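Local coordinates for protein putative hexose oxidase (Nonomuraea sp. ATCC 39727, PDB 5AWV) that probably oxidises a sugar of teicoplanin-type glycopeptide antibiotics, using an FAD held covalently by the protein, at residues N427-G431 against T443-K447; S364-A368 against Y473-D477; V74-V78 against V187-A193. All coordinates share one frame; numbering follows the deposited sequence.

Contact 1 (N427-G431 against T443-K447). With N1L (2-amino-2-deoxy-beta-D-glucopyranuronic acid), chain B; T55 (8-methylnonanoic acid), chain Z.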
loop_
_atom_site.group_PDB
_atom_site.type_symbol
_atom_site.label_atom_id
_atom_site.label_comp_id
_atom_site.label_asym_id
_atom_site.label_seq_id
_atom_site.Cartn_x
_atom_site.Cartn_y
_atom_site.Cartn_z
ATOM N N ASN A 427 5.292 4.900 -13.710
ATOM C CA ASN A 427 6.368 4.873 -12.797
ATOM C C ASN A 427 7.729 4.865 -13.495
ATOM O O ASN A 427 7.912 4.259 -14.564
ATOM C CB ASN A 427 6.277 3.660 -11.855
ATOM C CG ASN A 427 5.180 3.827 -10.794
ATOM O OD1 ASN A 427 4.582 4.879 -10.679
ATOM N ND2 ASN A 427 4.917 2.790 -10.057
ATOM N N TYR A 428 8.639 5.561 -12.875
ATOM C CA TYR A 428 10.045 5.739 -13.291
ATOM C C TYR A 428 10.908 5.217 -12.187
ATOM O O TYR A 428 11.013 5.816 -11.105
ATOM C CB TYR A 428 10.284 7.225 -13.643
ATOM C CG TYR A 428 9.281 7.855 -14.617
ATOM C CD1 TYR A 428 8.117 8.430 -14.154
ATOM C CD2 TYR A 428 9.488 7.875 -16.007
ATOM C CE1 TYR A 428 7.220 9.035 -14.978
ATOM C CE2 TYR A 428 8.573 8.474 -16.845
ATOM C CZ TYR A 428 7.440 9.051 -16.329
ATOM O OH TYR A 428 6.516 9.605 -17.166
ATOM N N ILE A 429 11.553 4.067 -12.435
ATOM C CA ILE A 429 12.119 3.191 -11.429
ATOM C C ILE A 429 13.596 2.942 -11.625
ATOM O O ILE A 429 14.028 2.764 -12.741
ATOM C CB ILE A 429 11.448 1.823 -11.448
ATOM C CG1 ILE A 429 9.936 1.971 -11.249
ATOM C CG2 ILE A 429 11.928 0.895 -10.311
ATOM C CD1 ILE A 429 9.173 0.786 -11.745
ATOM N N THR A 430 14.371 3.024 -10.557
ATOM C CA THR A 430 15.740 2.452 -10.609
ATOM C C THR A 430 16.033 1.798 -9.287
ATOM O O THR A 430 15.520 2.189 -8.239
ATOM C CB THR A 430 16.778 3.584 -10.977
ATOM O OG1 THR A 430 18.099 3.014 -11.160
ATOM C CG2 THR A 430 16.883 4.645 -9.867
ATOM N N GLY A 431 16.866 0.763 -9.323
ATOM C CA GLY A 431 17.276 -0.003 -8.152
ATOM C C GLY A 431 18.786 -0.337 -8.266
ATOM O O GLY A 431 19.330 -0.428 -9.379
ATOM N N THR A 443 20.850 9.920 -10.154
ATOM C CA THR A 443 21.070 10.822 -11.263
ATOM C C THR A 443 20.305 10.432 -12.524
ATOM O O THR A 443 19.696 11.277 -13.170
ATOM C CB THR A 443 22.600 10.963 -11.556
ATOM O OG1 THR A 443 23.214 11.630 -10.431
ATOM C CG2 THR A 443 22.823 11.781 -12.798
ATOM N N TRP A 444 20.386 9.160 -12.842
ATOM C CA TRP A 444 19.780 8.591 -14.036
ATOM C C TRP A 444 18.239 8.724 -13.989
ATOM O O TRP A 444 17.612 9.195 -14.892
ATOM C CB TRP A 444 20.234 7.143 -14.149
ATOM C CG TRP A 444 19.624 6.530 -15.367
ATOM C CD1 TRP A 444 20.053 6.674 -16.640
ATOM C CD2 TRP A 444 18.371 5.789 -15.435
ATOM N NE1 TRP A 444 19.188 6.032 -17.526
ATOM C CE2 TRP A 444 18.163 5.454 -16.815
ATOM C CE3 TRP A 444 17.462 5.314 -14.471
ATOM C CZ2 TRP A 444 17.011 4.751 -17.274
ATOM C CZ3 TRP A 444 16.335 4.556 -14.913
ATOM C CH2 TRP A 444 16.123 4.296 -16.311
ATOM N N VAL A 445 17.623 8.302 -12.889
ATOM C CA VAL A 445 16.133 8.340 -12.832
ATOM C C VAL A 445 15.615 9.779 -12.804
ATOM O O VAL A 445 14.580 10.097 -13.442
ATOM C CB VAL A 445 15.649 7.459 -11.645
ATOM C CG1 VAL A 445 15.776 8.186 -10.307
ATOM C CG2 VAL A 445 14.248 6.994 -11.875
ATOM N N ARG A 446 16.353 10.682 -12.122
ATOM C CA ARG A 446 16.005 12.059 -12.073
ATOM C C ARG A 446 16.147 12.728 -13.429
ATOM O O ARG A 446 15.320 13.562 -13.791
ATOM C CB ARG A 446 16.760 12.858 -11.001
ATOM C CG ARG A 446 16.401 12.433 -9.607
ATOM C CD ARG A 446 17.410 12.914 -8.590
ATOM N NE ARG A 446 16.850 12.754 -7.250
ATOM C CZ ARG A 446 17.556 12.737 -6.131
ATOM N NH1 ARG A 446 18.877 12.900 -6.145
ATOM N NH2 ARG A 446 16.926 12.588 -4.981
ATOM N N LYS A 447 17.133 12.309 -14.217
ATOM C CA LYS A 447 17.263 12.895 -15.570
ATOM C C LYS A 447 16.083 12.386 -16.418
ATOM O O LYS A 447 15.511 13.152 -17.129
ATOM C CB LYS A 447 18.644 12.566 -16.232
ATOM C CG LYS A 447 18.839 13.175 -17.596
ATOM C CD LYS A 447 20.165 12.729 -18.249
ATOM C CE LYS A 447 20.252 13.377 -19.645
ATOM N NZ LYS A 447 19.484 12.545 -20.633
HETATM C C1 N1L B . 6.878 -2.856 -7.154
HETATM C C2 N1L B . 7.958 -1.736 -7.584
HETATM C C3 N1L B . 7.545 -0.312 -7.163
HETATM C C4 N1L B . 6.173 -0.051 -7.748
HETATM C C5 N1L B . 5.148 -1.008 -7.081
HETATM C C6 N1L B . 3.686 -0.726 -7.513
HETATM N N2 N1L B . 9.299 -1.987 -7.059
HETATM O O3 N1L B . 8.488 0.722 -7.721
HETATM O O4 N1L B . 5.776 1.405 -7.593
HETATM O O5 N1L B . 5.461 -2.403 -7.477
HETATM O O6B N1L B . 3.262 -1.424 -8.679
HETATM O O6A N1L B . 3.523 0.587 -7.874
HETATM C CAD T55 Z . 19.053 -3.418 -9.439
HETATM C CAE T55 Z . 18.697 -4.463 -8.412
HETATM C CAG T55 Z . 17.229 -4.866 -8.544
HETATM C CAH T55 Z . 16.326 -3.690 -8.157
HETATM C CAI T55 Z . 14.867 -3.985 -8.482
HETATM C CAJ T55 Z . 13.973 -2.812 -8.070
HETATM C CAK T55 Z . 12.554 -3.319 -7.964
HETATM C CAL T55 Z . 11.606 -2.277 -7.347
HETATM C CAF T55 Z . 19.599 -5.658 -8.630
HETATM C C T55 Z . 10.178 -2.838 -7.414
HETATM O O T55 Z . 9.922 -3.982 -7.853
#
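Strand 424-432, part of the antiparallel sheet whose far surface lines the sugar pocket, is backed by helix 438-452, and T430 meets V445 and W444 at this junction. The two short segments run nearly antiparallel, at 170°, with axes 8.3 Å apart at closest approach. No hydrogen bond joins them. T430 CG2 sits between its own backbone N and carbonyl carbon, and from there it presses on V445, 3.6 Å from CB and 3.7 Å from CG1. The hydroxyl OG1 is turned away from the backbone N (chi1 -174°) and is satisfied by the carbonyl of Y395. V445 uses its other methyl on the strand backbone: CG2 lies 3.5 Å from Y428 O and 4.0 Å from I429 N. The W444 indole passes T430 in the opposite sense, CE3 lying 4.0 Å from T430 CB at an oblique approach, while its benzo edge brings CZ3 to 3.6 Å from I429 O in the ring plane. At the other end of that indole, NE1 donates to the carbonyl of N386. I429 directs its side chain to the pocket, its CG1 4.0 Å from O3 of the bound aminoglucuronic acid. Y428 leads its ring away from V445 to meet the ring of Y449 roughly at right angles, and its hydroxyl bonds to that of Y453. Strands 395-402 and 363-371 pair with strand 424-432 on either side, and K365 of the latter also packs on V445, so the helix covers two neighbouring strands.

Contact 2 (S364-A368 against Y473-D477); sequences SKTKA and YPDSD. With N1L (2-amino-2-deoxy-beta-D-glucopyranuronic acid), chain B.
K365 and K367, two lysines of strand 363-371, face D475 and D477 of the loop beyond helix 438-452 in a buried salt-bridge network. K365 crosses D475 at about a right angle, and its NZ meets OD1 at 2.6 Å from above the carboxylate plane. K367 bends twice along its chain and folds its ammonium group between both acids: NZ lies 2.9 Å from D475 OD2, on the syn lone pair, and 2.8 Å from D477 OD2, on the anti side. D475 CG points away from its backbone N (chi1 177°), which sets the carboxylate across the lysine ends. The backbone N of D477 closes an Asx turn on D475 OD1 at 3.0 Å, from the face opposite K365 NZ. One water accepts from K365 NZ and donates to T366 O and P474 O; another links A368 N to D475 OD2. Beside this network, A368 CB touches the edge of the Y473 ring, 3.8 Å from CD2. O4 of the bound aminoglucuronic acid lies over one face of that ring, and T366 OG1 is 2.7 Å from the sugar's O3. The Y473 hydroxyl is bonded to that of Y165, beside the flavin. Farther out, R446 pairs with D477 OD1, and Y449 offers its ring to K367 in a cation-pi contact. K365, K367 and R446 outnumber the two aspartates, E94 being a long, weak partner of K365; this would be expected to keep the acids ionised although buried, and the loop carrying Y473 is tied by charge to the strand that lines the bound sugar.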
loop_
_atom_site.group_PDB
_atom_site.type_symbol
_atom_site.label_atom_id
_atom_site.label_comp_id
_atom_site.label_asym_id
_atom_site.label_seq_id
_atom_site.Cartn_x
_atom_site.Cartn_y
_atom_site.Cartn_z
ATOM N N SER A 364 16.039 1.226 -3.882
ATOM C CA SER A 364 15.407 1.684 -5.097
ATOM C C SER A 364 14.863 3.087 -4.942
ATOM O O SER A 364 14.697 3.590 -3.832
ATOM C CB SER A 364 14.302 0.669 -5.478
ATOM O OG SER A 364 13.206 0.799 -4.597
ATOM N N LYS A 365 14.590 3.734 -6.056
ATOM C CA LYS A 365 13.897 5.020 -6.105
ATOM C C LYS A 365 12.890 4.963 -7.221
ATOM O O LYS A 365 13.241 4.631 -8.377
ATOM C CB LYS A 365 14.881 6.135 -6.408
ATOM C CG LYS A 365 14.307 7.491 -6.718
ATOM C CD LYS A 365 13.785 8.103 -5.499
ATOM C CE LYS A 365 13.333 9.521 -5.735
ATOM N NZ LYS A 365 12.653 9.991 -4.497
ATOM N N THR A 366 11.631 5.299 -6.902
ATOM C CA THR A 366 10.596 5.325 -7.846
ATOM C C THR A 366 10.020 6.730 -7.854
ATOM O O THR A 366 9.811 7.338 -6.785
ATOM C CB THR A 366 9.474 4.327 -7.475
ATOM O OG1 THR A 366 9.948 3.008 -7.478
ATOM C CG2 THR A 366 8.313 4.418 -8.455
ATOM N N LYS A 367 9.824 7.277 -9.022
ATOM C CA LYS A 367 9.196 8.571 -9.239
ATOM C C LYS A 367 7.942 8.288 -10.018
ATOM O O LYS A 367 7.868 7.245 -10.698
ATOM C CB LYS A 367 10.132 9.541 -9.949
ATOM C CG LYS A 367 11.457 9.684 -9.241
ATOM C CD LYS A 367 12.520 10.516 -9.893
ATOM C CE LYS A 367 12.080 11.926 -10.117
ATOM N NZ LYS A 367 12.016 12.735 -8.862
ATOM N N ALA A 368 6.951 9.149 -9.976
ATOM C CA ALA A 368 5.605 8.774 -10.543
ATOM C C ALA A 368 4.820 9.952 -11.117
ATOM O O ALA A 368 5.068 11.117 -10.795
ATOM C CB ALA A 368 4.778 8.135 -9.395
ATOM N N TYR A 473 2.820 6.450 -3.843
ATOM C CA TYR A 473 4.184 6.475 -4.409
ATOM C C TYR A 473 4.927 7.770 -4.095
ATOM O O TYR A 473 5.338 8.546 -5.000
ATOM C CB TYR A 473 4.074 6.347 -5.923
ATOM C CG TYR A 473 3.454 5.136 -6.488
ATOM C CD1 TYR A 473 3.298 3.941 -5.778
ATOM C CD2 TYR A 473 2.896 5.222 -7.804
ATOM C CE1 TYR A 473 2.665 2.840 -6.355
ATOM C CE2 TYR A 473 2.287 4.100 -8.419
ATOM C CZ TYR A 473 2.183 2.902 -7.711
ATOM O OH TYR A 473 1.544 1.783 -8.385
ATOM N N PRO A 474 5.058 8.057 -2.811
ATOM C CA PRO A 474 5.650 9.346 -2.441
ATOM C C PRO A 474 7.100 9.513 -2.955
ATOM O O PRO A 474 7.876 8.577 -2.966
ATOM C CB PRO A 474 5.634 9.340 -0.951
ATOM C CG PRO A 474 5.766 7.873 -0.622
ATOM C CD PRO A 474 4.956 7.156 -1.666
ATOM N N ASP A 475 7.396 10.722 -3.320
ATOM C CA ASP A 475 8.718 11.124 -3.870
ATOM C C ASP A 475 9.066 12.558 -3.354
ATOM O O ASP A 475 8.505 13.531 -3.842
ATOM C CB ASP A 475 8.602 11.158 -5.352
ATOM C CG ASP A 475 9.903 11.648 -6.053
ATOM O OD1 ASP A 475 10.978 11.771 -5.397
ATOM O OD2 ASP A 475 9.799 11.843 -7.291
ATOM N N SER A 476 9.965 12.632 -2.354
ATOM C CA SER A 476 10.488 13.875 -1.783
ATOM C C SER A 476 11.095 14.837 -2.778
ATOM O O SER A 476 11.115 16.018 -2.492
ATOM C CB SER A 476 11.581 13.548 -0.749
ATOM O OG SER A 476 10.792 13.044 0.307
ATOM N N ASP A 477 11.465 14.349 -3.990
ATOM C CA ASP A 477 12.008 15.184 -5.011
ATOM C C ASP A 477 10.980 16.168 -5.482
ATOM O O ASP A 477 11.351 17.263 -6.015
ATOM C CB ASP A 477 12.516 14.410 -6.244
ATOM C CG ASP A 477 13.630 13.442 -5.957
ATOM O OD1 ASP A 477 14.211 13.340 -4.858
ATOM O OD2 ASP A 477 13.946 12.724 -6.895
HETATM C C1 N1L B . 6.878 -2.856 -7.154
HETATM C C2 N1L B . 7.958 -1.736 -7.584
HETATM C C3 N1L B . 7.545 -0.312 -7.163
HETATM C C4 N1L B . 6.173 -0.051 -7.748
HETATM C C5 N1L B . 5.148 -1.008 -7.081
HETATM C C6 N1L B . 3.686 -0.726 -7.513
HETATM N N2 N1L B . 9.299 -1.987 -7.059
HETATM O O3 N1L B . 8.488 0.722 -7.721
HETATM O O4 N1L B . 5.776 1.405 -7.593
HETATM O O5 N1L B . 5.461 -2.403 -7.477
HETATM O O6B N1L B . 3.262 -1.424 -8.679
HETATM O O6A N1L B . 3.523 0.587 -7.874
HETATM O O HOH W 1 10.281 7.853 -4.247
HETATM O O HOH W 2 7.429 11.400 -8.280
#

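Contact 3 (V74-V78 against V187-A193)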
loop_
_atom_site.group_PDB
_atom_site.type_symbol
_atom_site.label_atom_id
_atom_site.label_comp_id
_atom_site.label_asym_id
_atom_site.label_seq_id
_atom_site.Cartn_x
_atom_site.Cartn_y
_atom_site.Cartn_z
ATOM N N VAL A 74 0.907 6.621 21.743
ATOM C CA VAL A 74 0.865 7.967 21.180
ATOM C C VAL A 74 1.078 9.023 22.295
ATOM O O VAL A 74 2.023 9.812 22.206
ATOM C CB VAL A 74 -0.455 8.199 20.453
ATOM C CG1 VAL A 74 -0.595 9.655 20.067
ATOM C CG2 VAL A 74 -0.443 7.374 19.110
ATOM N N GLU A 75 0.281 8.922 23.365
ATOM C CA GLU A 75 0.373 9.869 24.518
ATOM C C GLU A 75 1.748 9.926 25.127
ATOM O O GLU A 75 2.253 10.988 25.468
ATOM C CB GLU A 75 -0.665 9.547 25.599
ATOM C CG GLU A 75 -1.465 10.749 26.172
ATOM C CD GLU A 75 -2.959 10.379 26.399
ATOM O OE1 GLU A 75 -3.815 11.250 26.544
ATOM O OE2 GLU A 75 -3.340 9.193 26.364
ATOM N N GLU A 76 2.377 8.781 25.285
ATOM C CA GLU A 76 3.746 8.744 25.697
ATOM C C GLU A 76 4.755 9.534 24.852
ATOM O O GLU A 76 5.660 10.199 25.407
ATOM C CB GLU A 76 4.220 7.297 25.874
ATOM C CG GLU A 76 5.618 7.269 26.470
ATOM C CD GLU A 76 6.078 5.901 26.952
ATOM O OE1 GLU A 76 7.313 5.791 27.127
ATOM O OE2 GLU A 76 5.246 4.956 27.126
ATOM N N THR A 77 4.621 9.479 23.523
ATOM C CA THR A 77 5.503 10.231 22.677
ATOM C C THR A 77 5.131 11.733 22.810
ATOM O O THR A 77 5.969 12.548 22.641
ATOM C CB THR A 77 5.394 9.802 21.187
ATOM O OG1 THR A 77 4.064 10.079 20.709
ATOM C CG2 THR A 77 5.680 8.288 21.026
ATOM N N VAL A 78 3.870 12.059 23.008
ATOM C CA VAL A 78 3.519 13.491 23.153
ATOM C C VAL A 78 4.149 14.054 24.443
ATOM O O VAL A 78 4.768 15.110 24.442
ATOM C CB VAL A 78 2.043 13.706 23.230
ATOM C CG1 VAL A 78 1.737 15.224 23.287
ATOM C CG2 VAL A 78 1.366 13.170 22.011
ATOM N N VAL A 187 -4.464 13.315 18.411
ATOM C CA VAL A 187 -3.918 14.058 19.544
ATOM C C VAL A 187 -4.512 15.439 19.521
ATOM O O VAL A 187 -4.341 16.157 18.523
ATOM C CB VAL A 187 -2.420 14.194 19.447
ATOM C CG1 VAL A 187 -1.884 15.104 20.509
ATOM C CG2 VAL A 187 -1.744 12.829 19.588
ATOM N N ASN A 188 -5.179 15.852 20.622
ATOM C CA ASN A 188 -5.832 17.201 20.620
ATOM C C ASN A 188 -4.858 18.318 20.973
ATOM O O ASN A 188 -3.691 18.080 21.221
ATOM C CB ASN A 188 -7.108 17.226 21.538
ATOM C CG ASN A 188 -6.789 17.017 23.000
ATOM O OD1 ASN A 188 -5.673 17.084 23.455
ATOM N ND2 ASN A 188 -7.781 16.691 23.707
ATOM N N LYS A 189 -5.329 19.564 21.011
ATOM C CA LYS A 189 -4.405 20.678 21.314
ATOM C C LYS A 189 -3.801 20.575 22.694
ATOM O O LYS A 189 -2.648 20.926 22.864
ATOM C CB LYS A 189 -5.050 22.072 21.119
ATOM C CG LYS A 189 -3.923 23.087 20.821
ATOM C CD LYS A 189 -4.225 24.584 21.043
ATOM C CE LYS A 189 -4.032 25.444 19.788
ATOM N NZ LYS A 189 -5.177 25.219 18.857
ATOM N N GLN A 190 -4.510 19.983 23.665
ATOM C CA GLN A 190 -3.904 19.795 25.009
ATOM C C GLN A 190 -2.951 18.617 25.084
ATOM O O GLN A 190 -2.362 18.383 26.127
ATOM C CB GLN A 190 -4.962 19.630 26.117
ATOM C CG GLN A 190 -5.899 20.834 26.267
ATOM C CD GLN A 190 -6.868 20.965 25.107
ATOM O OE1 GLN A 190 -7.225 19.967 24.462
ATOM N NE2 GLN A 190 -7.248 22.194 24.781
ATOM N N GLY A 191 -2.784 17.853 24.006
ATOM C CA GLY A 191 -1.754 16.798 23.999
ATOM C C GLY A 191 -2.261 15.447 24.429
ATOM O O GLY A 191 -1.456 14.573 24.668
ATOM N N LYS A 192 -3.574 15.275 24.501
ATOM C CA LYS A 192 -4.196 14.029 24.875
ATOM C C LYS A 192 -4.574 13.214 23.628
ATOM O O LYS A 192 -5.196 13.726 22.688
ATOM C CB LYS A 192 -5.594 14.234 25.527
ATOM C CG LYS A 192 -5.663 15.069 26.787
ATOM C CD LYS A 192 -4.602 14.643 27.804
ATOM C CE LYS A 192 -5.003 15.131 29.205
ATOM N NZ LYS A 192 -5.026 16.630 29.270
ATOM N N ALA A 193 -4.393 11.909 23.734
ATOM C CA ALA A 193 -4.820 10.986 22.701
ATOM C C ALA A 193 -6.270 10.646 22.849
ATOM O O ALA A 193 -6.712 10.365 23.951
ATOM C CB ALA A 193 -3.898 9.772 22.773
#
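V74 and V187 each turn one methyl at the other: V74 CG1 lies trans to its backbone N (chi1 171°), while V187 CG2 stands beside its own N. The two methyls meet at 3.4 Å, V74 CG1 to V187 CG2, tighter than usual for carbon. One helical turn on, V78 has the same torsion; its CG2 slides past V187 CG2 at 4.0 Å, and its CG1 rests 3.5 Å from G191 O. E75 takes an unstaggered chi1 of -134° and bends again at chi2, which swings the carboxylate across to the backbone. A193 N donates to E75 OE1 at 2.9 Å, from well above the carboxylate plane (79°), and K192 CB lies 3.6 Å from the same oxygen. The partner of helix 67-80 here is a beta hairpin, strands 179-187 and 193-199 joined by a type I turn from N188 to G191 with a G1 bulge at G191, within the FAD-binding domain. N188 fixes that turn: its OD1 accepts from K192 N at 3.0 Å, and its backbone N bonds to K192 O. On the helix, V74 O receives both T77 OG1 and V78 N. V74 also touches V185 of the hairpin and I106 of strand 104-107, placing the helix between two sheets of the domain. F515 packs on both V74 and V187, and the hydroxyl of T77 is bonded to H514.

Overall arrangement
Contacts 1 and 2 form one continuous unit beside the bound aminoglucuronic acid, with centres 9 Å apart. Strands 424-432 and 363-371 are neighbours in the same sheet, and Y428 O lies 2.8 Å from K367 N in a probable hydrogen bond; the R446-D477 salt bridge, 2.8 Å from NH2 to OD1, joins the helix of contact 1 to the loop of contact 2. In sequence, contact 1 is nested inside the loop closed by contact 2. Contact 3 stands apart, its centre about 31 Å from that of contact 2 and 39 Å from that of contact 1. FAD lies about 4 Å from the side chain of Y473 and about 9 Å from that of V74.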